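Long-range contacts in DsbA family protein (Salmonella typhimurium, PDB 7JVE), which acts as a trimeric thioredoxin-like enzyme with both thiol oxidase and disulfide isomerase activities: residues 128-139 with 191-202; 229-237 with 246-254. All coordinates share one frame; numbering follows the deposited sequence.

Interaction 1 of 2, residues 128-139 with 191-202; sequences WPVSGLAARVGE and AQSSGAVHDALL
R136 reaches from helix 128-139 into the turn that joins the helical ends of 191-202. Its chain runs extended from CG to NE and carries the guanidinium between A191 CB on one face and the backbone of H198 on the opposite face. R136 NE gives a bond to Q192 OE1 at 3.0 Å that lies in both the carbonyl and the guanidinium planes. R136 NH2 bonds to A196 O at 2.9 Å, but meets this carbonyl from above its plane. Two bonds thus fix the guanidinium's rotation.

H198 stands at the N-cap position of the following helix. With CG anti to the backbone N (chi1 -174°), its ring lies along helix 128-139. R136 CA sits over the ring centre, 4.1 Å from the centroid, as a CH-pi contact. At the ring edge H198 NE2 donates to E139 OE2 at 2.7 Å, which it meets from above the carboxylate plane.

L201 places CD2 3.6 Å from G132 N, against bare backbone. The Q192 side chain is a knob among P129, G132, L133 and R136. The contact lies in the helical part of a DsbA-like thioredoxin fold, where helix 128-145 packs against the turn between helices 182-193 and 199-210.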
loop_
_atom_site.group_PDB
_atom_site.type_symbol
_atom_site.label_atom_id
_atom_site.label_comp_id
_atom_site.label_asym_id
_atom_site.label_seq_id
_atom_site.Cartn_x
_atom_site.Cartn_y
_atom_site.Cartn_z
ATOM N N TRP A 128 25.534 -2.121 -8.163
ATOM C CA TRP A 128 26.438 -2.211 -9.309
ATOM C C TRP A 128 27.572 -3.205 -9.107
ATOM O O TRP A 128 27.811 -4.015 -10.013
ATOM C CB TRP A 128 26.974 -0.817 -9.643
ATOM C CG TRP A 128 25.968 -0.009 -10.347
ATOM C CD1 TRP A 128 24.669 0.188 -9.976
ATOM C CD2 TRP A 128 26.158 0.723 -11.551
ATOM N NE1 TRP A 128 24.045 1.004 -10.873
ATOM C CE2 TRP A 128 24.932 1.340 -11.860
ATOM C CE3 TRP A 128 27.249 0.921 -12.402
ATOM C CZ2 TRP A 128 24.757 2.147 -12.988
ATOM C CZ3 TRP A 128 27.080 1.736 -13.524
ATOM C CH2 TRP A 128 25.839 2.333 -13.803
ATOM N N PRO A 129 28.281 -3.234 -7.972
ATOM C CA PRO A 129 29.361 -4.237 -7.841
ATOM C C PRO A 129 28.872 -5.682 -7.957
ATOM O O PRO A 129 29.481 -6.481 -8.685
ATOM C CB PRO A 129 29.970 -3.918 -6.461
ATOM C CG PRO A 129 29.565 -2.482 -6.163
ATOM C CD PRO A 129 28.203 -2.333 -6.803
ATOM N N VAL A 130 27.766 -6.034 -7.301
ATOM C CA VAL A 130 27.252 -7.404 -7.373
ATOM C C VAL A 130 26.628 -7.693 -8.742
ATOM O O VAL A 130 26.903 -8.737 -9.352
ATOM C CB VAL A 130 26.261 -7.670 -6.221
ATOM C CG1 VAL A 130 25.537 -8.976 -6.421
ATOM C CG2 VAL A 130 27.022 -7.707 -4.892
ATOM N N SER A 131 25.779 -6.791 -9.250
ATOM C CA SER A 131 25.199 -7.017 -10.576
ATOM C C SER A 131 26.285 -7.110 -11.643
ATOM O O SER A 131 26.234 -7.989 -12.512
ATOM C CB SER A 131 24.191 -5.917 -10.939
ATOM O OG SER A 131 23.046 -5.998 -10.124
ATOM N N GLY A 132 27.275 -6.213 -11.592
ATOM C CA GLY A 132 28.342 -6.257 -12.579
ATOM C C GLY A 132 29.134 -7.547 -12.514
ATOM O O GLY A 132 29.472 -8.129 -13.548
ATOM N N LEU A 133 29.463 -7.996 -11.300
ATOM C CA LEU A 133 30.181 -9.258 -11.140
ATOM C C LEU A 133 29.364 -10.425 -11.671
ATOM O O LEU A 133 29.914 -11.331 -12.306
ATOM C CB LEU A 133 30.537 -9.500 -9.666
ATOM C CG LEU A 133 31.218 -10.858 -9.413
ATOM C CD1 LEU A 133 32.484 -10.993 -10.271
ATOM C CD2 LEU A 133 31.546 -11.143 -7.924
ATOM N N ALA A 134 28.055 -10.445 -11.387
ATOM C CA ALA A 134 27.236 -11.554 -11.860
ATOM C C ALA A 134 27.126 -11.533 -13.375
ATOM O O ALA A 134 27.083 -12.593 -14.006
ATOM C CB ALA A 134 25.843 -11.521 -11.216
ATOM N N ALA A 135 27.115 -10.340 -13.973
ATOM C CA ALA A 135 27.101 -10.241 -15.427
ATOM C C ALA A 135 28.429 -10.703 -16.034
ATOM O O ALA A 135 28.432 -11.326 -17.100
ATOM C CB ALA A 135 26.747 -8.812 -15.851
ATOM N N ARG A 136 29.569 -10.425 -15.374
ATOM C CA ARG A 136 30.859 -10.916 -15.878
ATOM C C ARG A 136 30.886 -12.439 -15.939
ATOM O O ARG A 136 31.296 -13.022 -16.952
ATOM C CB ARG A 136 32.019 -10.434 -15.010
ATOM C CG ARG A 136 32.401 -8.976 -15.143
ATOM C CD ARG A 136 33.659 -8.682 -14.296
ATOM N NE ARG A 136 33.911 -7.248 -14.255
ATOM C CZ ARG A 136 34.407 -6.557 -15.278
ATOM N NH1 ARG A 136 34.707 -7.175 -16.415
ATOM N NH2 ARG A 136 34.585 -5.258 -15.181
ATOM N N VAL A 137 30.479 -13.098 -14.844
ATOM C CA VAL A 137 30.450 -14.561 -14.810
ATOM C C VAL A 137 29.514 -15.090 -15.876
ATOM O O VAL A 137 29.882 -15.961 -16.676
ATOM C CB VAL A 137 30.032 -15.068 -13.423
ATOM C CG1 VAL A 137 30.038 -16.607 -13.413
ATOM C CG2 VAL A 137 30.928 -14.491 -12.342
ATOM N N GLY A 138 28.289 -14.553 -15.915
ATOM C CA GLY A 138 27.316 -15.020 -16.888
ATOM C C GLY A 138 27.812 -14.880 -18.315
ATOM O O GLY A 138 27.612 -15.767 -19.146
ATOM N N GLU A 139 28.490 -13.776 -18.616
ATOM C CA GLU A 139 28.996 -13.617 -19.964
ATOM C C GLU A 139 30.061 -14.662 -20.287
ATOM O O GLU A 139 30.079 -15.206 -21.395
ATOM C CB GLU A 139 29.539 -12.222 -20.151
ATOM C CG GLU A 139 30.075 -12.036 -21.527
ATOM C CD GLU A 139 30.442 -10.617 -21.792
ATOM O OE1 GLU A 139 29.607 -9.921 -22.422
ATOM O OE2 GLU A 139 31.543 -10.204 -21.348
ATOM N N ALA A 191 39.376 -8.306 -13.380
ATOM C CA ALA A 191 38.587 -7.263 -14.030
ATOM C C ALA A 191 37.716 -6.521 -13.018
ATOM O O ALA A 191 37.646 -5.285 -13.021
ATOM C CB ALA A 191 37.725 -7.875 -15.138
ATOM N N GLN A 192 37.029 -7.265 -12.153
ATOM C CA GLN A 192 36.200 -6.629 -11.136
ATOM C C GLN A 192 37.036 -5.710 -10.253
ATOM O O GLN A 192 36.663 -4.558 -10.004
ATOM C CB GLN A 192 35.492 -7.703 -10.321
ATOM C CG GLN A 192 34.372 -7.225 -9.443
ATOM C CD GLN A 192 33.138 -6.695 -10.199
ATOM O OE1 GLN A 192 33.102 -6.576 -11.436
ATOM N NE2 GLN A 192 32.138 -6.336 -9.433
ATOM N N SER A 193 38.209 -6.178 -9.831
ATOM C CA SER A 193 39.054 -5.372 -8.962
ATOM C C SER A 193 39.632 -4.157 -9.678
ATOM O O SER A 193 40.061 -3.206 -9.014
ATOM C CB SER A 193 40.188 -6.229 -8.407
ATOM O OG SER A 193 39.662 -7.229 -7.555
ATOM N N SER A 194 39.666 -4.171 -11.010
ATOM C CA SER A 194 40.224 -3.058 -11.769
ATOM C C SER A 194 39.387 -1.795 -11.672
ATOM O O SER A 194 39.867 -0.725 -12.068
ATOM C CB SER A 194 40.366 -3.440 -13.243
ATOM O OG SER A 194 39.082 -3.526 -13.853
ATOM N N GLY A 195 38.162 -1.884 -11.144
ATOM C CA GLY A 195 37.254 -0.764 -11.125
ATOM C C GLY A 195 36.404 -0.618 -12.372
ATOM O O GLY A 195 35.382 0.075 -12.323
ATOM N N ALA A 196 36.785 -1.269 -13.478
ATOM C CA ALA A 196 35.963 -1.271 -14.683
ATOM C C ALA A 196 34.585 -1.860 -14.417
ATOM O O ALA A 196 34.434 -2.807 -13.648
ATOM C CB ALA A 196 36.647 -2.069 -15.793
ATOM N N VAL A 197 33.574 -1.289 -15.058
ATOM C CA VAL A 197 32.202 -1.766 -14.967
ATOM C C VAL A 197 31.931 -2.627 -16.183
ATOM O O VAL A 197 32.178 -2.201 -17.316
ATOM C CB VAL A 197 31.204 -0.596 -14.873
ATOM C CG1 VAL A 197 29.767 -1.107 -14.953
ATOM C CG2 VAL A 197 31.403 0.142 -13.552
ATOM N N HIS A 198 31.461 -3.851 -15.959
ATOM C CA HIS A 198 31.280 -4.759 -17.079
ATOM C C HIS A 198 30.434 -4.105 -18.161
ATOM O O HIS A 198 29.350 -3.575 -17.883
ATOM C CB HIS A 198 30.616 -6.050 -16.633
ATOM C CG HIS A 198 30.537 -7.065 -17.720
ATOM N ND1 HIS A 198 29.340 -7.545 -18.200
ATOM C CD2 HIS A 198 31.514 -7.694 -18.424
ATOM C CE1 HIS A 198 29.580 -8.435 -19.149
ATOM N NE2 HIS A 198 30.890 -8.535 -19.312
ATOM N N ASP A 199 30.910 -4.195 -19.403
ATOM C CA ASP A 199 30.289 -3.427 -20.477
ATOM C C ASP A 199 28.796 -3.731 -20.617
ATOM O O ASP A 199 28.001 -2.842 -20.931
ATOM C CB ASP A 199 31.000 -3.685 -21.801
ATOM C CG ASP A 199 30.460 -2.790 -22.907
ATOM O OD1 ASP A 199 30.803 -1.579 -22.896
ATOM O OD2 ASP A 199 29.652 -3.275 -23.747
ATOM N N ALA A 200 28.395 -4.983 -20.403
ATOM C CA ALA A 200 26.985 -5.329 -20.549
ATOM C C ALA A 200 26.125 -4.597 -19.526
ATOM O O ALA A 200 24.988 -4.210 -19.822
ATOM C CB ALA A 200 26.797 -6.843 -20.426
ATOM N N LEU A 201 26.651 -4.395 -18.314
ATOM C CA LEU A 201 25.900 -3.656 -17.307
ATOM C C LEU A 201 25.727 -2.195 -17.704
ATOM O O LEU A 201 24.645 -1.626 -17.527
ATOM C CB LEU A 201 26.593 -3.759 -15.953
ATOM C CG LEU A 201 25.667 -3.580 -14.762
ATOM C CD1 LEU A 201 24.778 -4.835 -14.630
ATOM C CD2 LEU A 201 26.441 -3.294 -13.478
ATOM N N LEU A 202 26.779 -1.567 -18.242
ATOM C CA LEU A 202 26.660 -0.186 -18.705
ATOM C C LEU A 202 25.661 -0.088 -19.854
ATOM O O LEU A 202 24.785 0.791 -19.865
ATOM C CB LEU A 202 28.029 0.353 -19.152
ATOM C CG LEU A 202 29.163 0.475 -18.142
ATOM C CD1 LEU A 202 30.486 0.827 -18.845
ATOM C CD2 LEU A 202 28.810 1.505 -17.039
#

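Interaction 2 of 2, residues 229-237 with 246-254; sequences DVKRVTVIP and QMAIQKAKG
R232 and A252 bring their CA atoms to 4.6 Å. From there strand 234-237 and helix 246-253 run nearly antiparallel, at 166°. Their axes are 9.3 Å apart at closest approach. A252 CA also makes a CA-H...O contact with R232 O.

The R232 chain, bent at chi2 and chi3, lies against the C-terminal end of the helix. R232 CD comes within 3.3 Å of K251 O. The bends bring NH1 to the last carbonyls of the helix. K253 O lies near the guanidinium plane, 3.3 Å from R232 NH1. The helix end would probably suit a positive charge here.

K251 sends its chain the other way, across the start of the strand. CG is anti to the backbone N (chi1 170°), and this extended start, with a bend at chi3, carries NZ to T234 and V233. K251 NZ bonds to T234 OG1 at 3.1 Å and weakly to V233 O. The two side chains cross at about a right angle. Water 2 donates to V233 O and accepts a weak bond from K251 NZ.

The T234 chi1 of -46° turns OG1 toward K251 NZ and water 1. T234 OG1 is 2.6 Å from water 1, which is also within bonding distance of A248 O and, weakly, of R232 O. Further along the strand the packing is apolar. A248 CB touches T234 CB, and I236 CD1 lies 3.9 Å from A248 CB.

The strand is an outer one of the mixed sheet within this chain. It pairs through T234 and I236 with V221 and F219 of strand 218-223. A248 and A252 pack on V221 of that strand, and I249 and A252 reach strand 84-90. On the strand's other face V235 meets Y58 of helix 37-64 and V163 of a second subunit.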
loop_
_atom_site.group_PDB
_atom_site.type_symbol
_atom_site.label_atom_id
_atom_site.label_comp_id
_atom_site.label_asym_id
_atom_site.label_seq_id
_atom_site.Cartn_x
_atom_site.Cartn_y
_atom_site.Cartn_z
ATOM N N ASP A 229 4.398 -2.926 -36.625
ATOM C CA ASP A 229 3.075 -3.330 -36.163
ATOM C C ASP A 229 3.043 -3.245 -34.641
ATOM O O ASP A 229 3.431 -4.181 -33.937
ATOM C CB ASP A 229 2.719 -4.719 -36.680
ATOM C CG ASP A 229 1.217 -4.956 -36.707
ATOM O OD1 ASP A 229 0.774 -5.967 -37.296
ATOM O OD2 ASP A 229 0.481 -4.143 -36.097
ATOM N N VAL A 230 2.580 -2.092 -34.143
ATOM C CA VAL A 230 2.402 -1.856 -32.716
ATOM C C VAL A 230 1.574 -2.971 -32.092
ATOM O O VAL A 230 1.711 -3.277 -30.891
ATOM C CB VAL A 230 1.743 -0.471 -32.494
ATOM C CG1 VAL A 230 2.606 0.648 -33.082
ATOM C CG2 VAL A 230 0.324 -0.438 -33.065
ATOM N N LYS A 231 0.725 -3.610 -32.904
ATOM C CA LYS A 231 -0.219 -4.625 -32.463
ATOM C C LYS A 231 0.433 -5.954 -32.115
ATOM O O LYS A 231 -0.237 -6.796 -31.513
ATOM C CB LYS A 231 -1.281 -4.850 -33.547
ATOM C CG LYS A 231 -2.472 -5.675 -33.078
ATOM C CD LYS A 231 -3.299 -4.915 -32.047
ATOM C CE LYS A 231 -3.989 -3.696 -32.656
ATOM N NZ LYS A 231 -5.077 -4.088 -33.588
ATOM N N ARG A 232 1.704 -6.170 -32.472
ATOM C CA ARG A 232 2.402 -7.415 -32.156
ATOM C C ARG A 232 3.428 -7.276 -31.033
ATOM O O ARG A 232 4.206 -8.207 -30.808
ATOM C CB ARG A 232 3.086 -7.975 -33.406
ATOM C CG ARG A 232 2.138 -8.360 -34.542
ATOM C CD ARG A 232 2.625 -9.611 -35.262
ATOM N NE ARG A 232 3.700 -9.318 -36.219
ATOM C CZ ARG A 232 4.555 -10.218 -36.723
ATOM N NH1 ARG A 232 4.484 -11.502 -36.379
ATOM N NH2 ARG A 232 5.488 -9.832 -37.592
ATOM N N VAL A 233 3.450 -6.154 -30.321
ATOM C CA VAL A 233 4.440 -5.878 -29.282
ATOM C C VAL A 233 3.730 -5.755 -27.941
ATOM O O VAL A 233 2.675 -5.127 -27.846
ATOM C CB VAL A 233 5.211 -4.579 -29.574
ATOM C CG1 VAL A 233 6.255 -4.306 -28.490
ATOM C CG2 VAL A 233 5.816 -4.603 -30.972
ATOM N N THR A 234 4.320 -6.305 -26.892
ATOM C CA THR A 234 3.708 -6.146 -25.583
ATOM C C THR A 234 4.813 -5.854 -24.573
ATOM O O THR A 234 5.845 -6.530 -24.578
ATOM C CB THR A 234 2.928 -7.404 -25.175
ATOM O OG1 THR A 234 2.131 -7.848 -26.273
ATOM C CG2 THR A 234 1.957 -7.037 -24.069
ATOM N N VAL A 235 4.599 -4.863 -23.710
ATOM C CA VAL A 235 5.545 -4.526 -22.651
ATOM C C VAL A 235 4.880 -4.874 -21.329
ATOM O O VAL A 235 3.770 -4.414 -21.048
ATOM C CB VAL A 235 5.961 -3.045 -22.714
ATOM C CG1 VAL A 235 6.782 -2.656 -21.516
ATOM C CG2 VAL A 235 6.745 -2.773 -24.008
ATOM N N ILE A 236 5.540 -5.698 -20.524
ATOM C CA ILE A 236 4.890 -6.280 -19.355
ATOM C C ILE A 236 5.735 -6.103 -18.100
ATOM O O ILE A 236 6.953 -6.338 -18.134
ATOM C CB ILE A 236 4.597 -7.767 -19.590
ATOM C CG1 ILE A 236 3.963 -7.959 -20.973
ATOM C CG2 ILE A 236 3.747 -8.340 -18.415
ATOM C CD1 ILE A 236 3.426 -9.341 -21.239
ATOM N N PRO A 237 5.122 -5.748 -16.963
ATOM C CA PRO A 237 5.872 -5.671 -15.700
ATOM C C PRO A 237 6.602 -6.974 -15.381
ATOM O O PRO A 237 6.156 -8.069 -15.732
ATOM C CB PRO A 237 4.782 -5.375 -14.661
ATOM C CG PRO A 237 3.666 -4.722 -15.466
ATOM C CD PRO A 237 3.689 -5.474 -16.772
ATOM N N GLN A 246 2.479 -15.766 -22.234
ATOM C CA GLN A 246 2.187 -16.640 -23.365
ATOM C C GLN A 246 1.322 -15.927 -24.408
ATOM O O GLN A 246 1.559 -16.063 -25.613
ATOM C CB GLN A 246 1.501 -17.927 -22.895
ATOM C CG GLN A 246 1.434 -19.013 -24.008
ATOM C CD GLN A 246 2.845 -19.450 -24.481
ATOM O OE1 GLN A 246 3.647 -19.959 -23.689
ATOM N NE2 GLN A 246 3.136 -19.257 -25.761
ATOM N N MET A 247 0.304 -15.173 -23.971
ATOM C CA MET A 247 -0.523 -14.454 -24.943
ATOM C C MET A 247 0.306 -13.444 -25.731
ATOM O O MET A 247 0.158 -13.327 -26.953
ATOM C CB MET A 247 -1.721 -13.767 -24.253
ATOM C CG MET A 247 -2.774 -14.729 -23.634
ATOM S SD MET A 247 -4.304 -13.944 -22.930
ATOM C CE MET A 247 -3.722 -13.140 -21.370
ATOM N N ALA A 248 1.220 -12.749 -25.053
ATOM C CA ALA A 248 2.106 -11.799 -25.715
ATOM C C ALA A 248 3.000 -12.493 -26.737
ATOM O O ALA A 248 3.274 -11.941 -27.812
ATOM C CB ALA A 248 2.970 -11.073 -24.676
ATOM N N ILE A 249 3.468 -13.706 -26.417
ATOM C CA ILE A 249 4.264 -14.483 -27.367
ATOM C C ILE A 249 3.436 -14.811 -28.607
ATOM O O ILE A 249 3.894 -14.649 -29.740
ATOM C CB ILE A 249 4.815 -15.754 -26.689
ATOM C CG1 ILE A 249 5.936 -15.390 -25.702
ATOM C CG2 ILE A 249 5.296 -16.774 -27.715
ATOM C CD1 ILE A 249 6.319 -16.532 -24.765
ATOM N N GLN A 250 2.199 -15.260 -28.414
ATOM C CA GLN A 250 1.382 -15.628 -29.570
ATOM C C GLN A 250 1.060 -14.406 -30.422
ATOM O O GLN A 250 1.035 -14.488 -31.655
ATOM C CB GLN A 250 0.105 -16.346 -29.115
ATOM C CG GLN A 250 0.389 -17.636 -28.351
ATOM C CD GLN A 250 1.216 -18.638 -29.182
ATOM O OE1 GLN A 250 2.338 -19.007 -28.813
ATOM N NE2 GLN A 250 0.656 -19.078 -30.302
ATOM N N LYS A 251 0.835 -13.259 -29.781
ATOM C CA LYS A 251 0.604 -12.021 -30.513
ATOM C C LYS A 251 1.848 -11.610 -31.299
ATOM O O LYS A 251 1.736 -11.079 -32.414
ATOM C CB LYS A 251 0.180 -10.944 -29.517
ATOM C CG LYS A 251 0.110 -9.523 -30.008
ATOM C CD LYS A 251 -0.523 -8.682 -28.893
ATOM C CE LYS A 251 0.000 -7.255 -28.863
ATOM N NZ LYS A 251 -0.404 -6.546 -27.605
ATOM N N ALA A 252 3.039 -11.868 -30.748
ATOM C CA ALA A 252 4.275 -11.531 -31.435
ATOM C C ALA A 252 4.589 -12.499 -32.563
ATOM O O ALA A 252 5.335 -12.141 -33.484
ATOM C CB ALA A 252 5.441 -11.486 -30.440
ATOM N N LYS A 253 4.041 -13.713 -32.522
ATOM C CA LYS A 253 4.211 -14.625 -33.641
ATOM C C LYS A 253 3.175 -14.414 -34.732
ATOM O O LYS A 253 3.494 -14.583 -35.916
ATOM C CB LYS A 253 4.165 -16.076 -33.154
ATOM C CG LYS A 253 5.412 -16.476 -32.399
ATOM C CD LYS A 253 5.511 -17.985 -32.155
ATOM C CE LYS A 253 4.393 -18.501 -31.300
ATOM N NZ LYS A 253 4.928 -19.452 -30.277
ATOM N N GLY A 254 1.955 -14.038 -34.367
ATOM C CA GLY A 254 0.883 -13.845 -35.325
ATOM C C GLY A 254 1.132 -12.725 -36.317
ATOM O O GLY A 254 0.689 -12.796 -37.469
HETATM O O HOH W 1 3.407 -9.234 -28.027
HETATM O O HOH W 2 0.819 -3.755 -26.230
#

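From the N terminus, the chain passes through its long helices and the first strands of the sheet before it reaches interaction 1. That contact closes a loop of 51 residues, mostly helical, and ties helix 128-145 to the end of helix 182-193 and the start of helix 199-210. The chain then adds strand 218-223 and opens interaction 2, a short closure of eight residues between strand 234-237 and the C-terminal helix. The two are in series, neither nested nor crossed. Their centres are about 32 Å apart, on opposite sides of the chain's centre. Interaction 1 lies within the helical part; interaction 2 joins the last helix to the edge of the sheet.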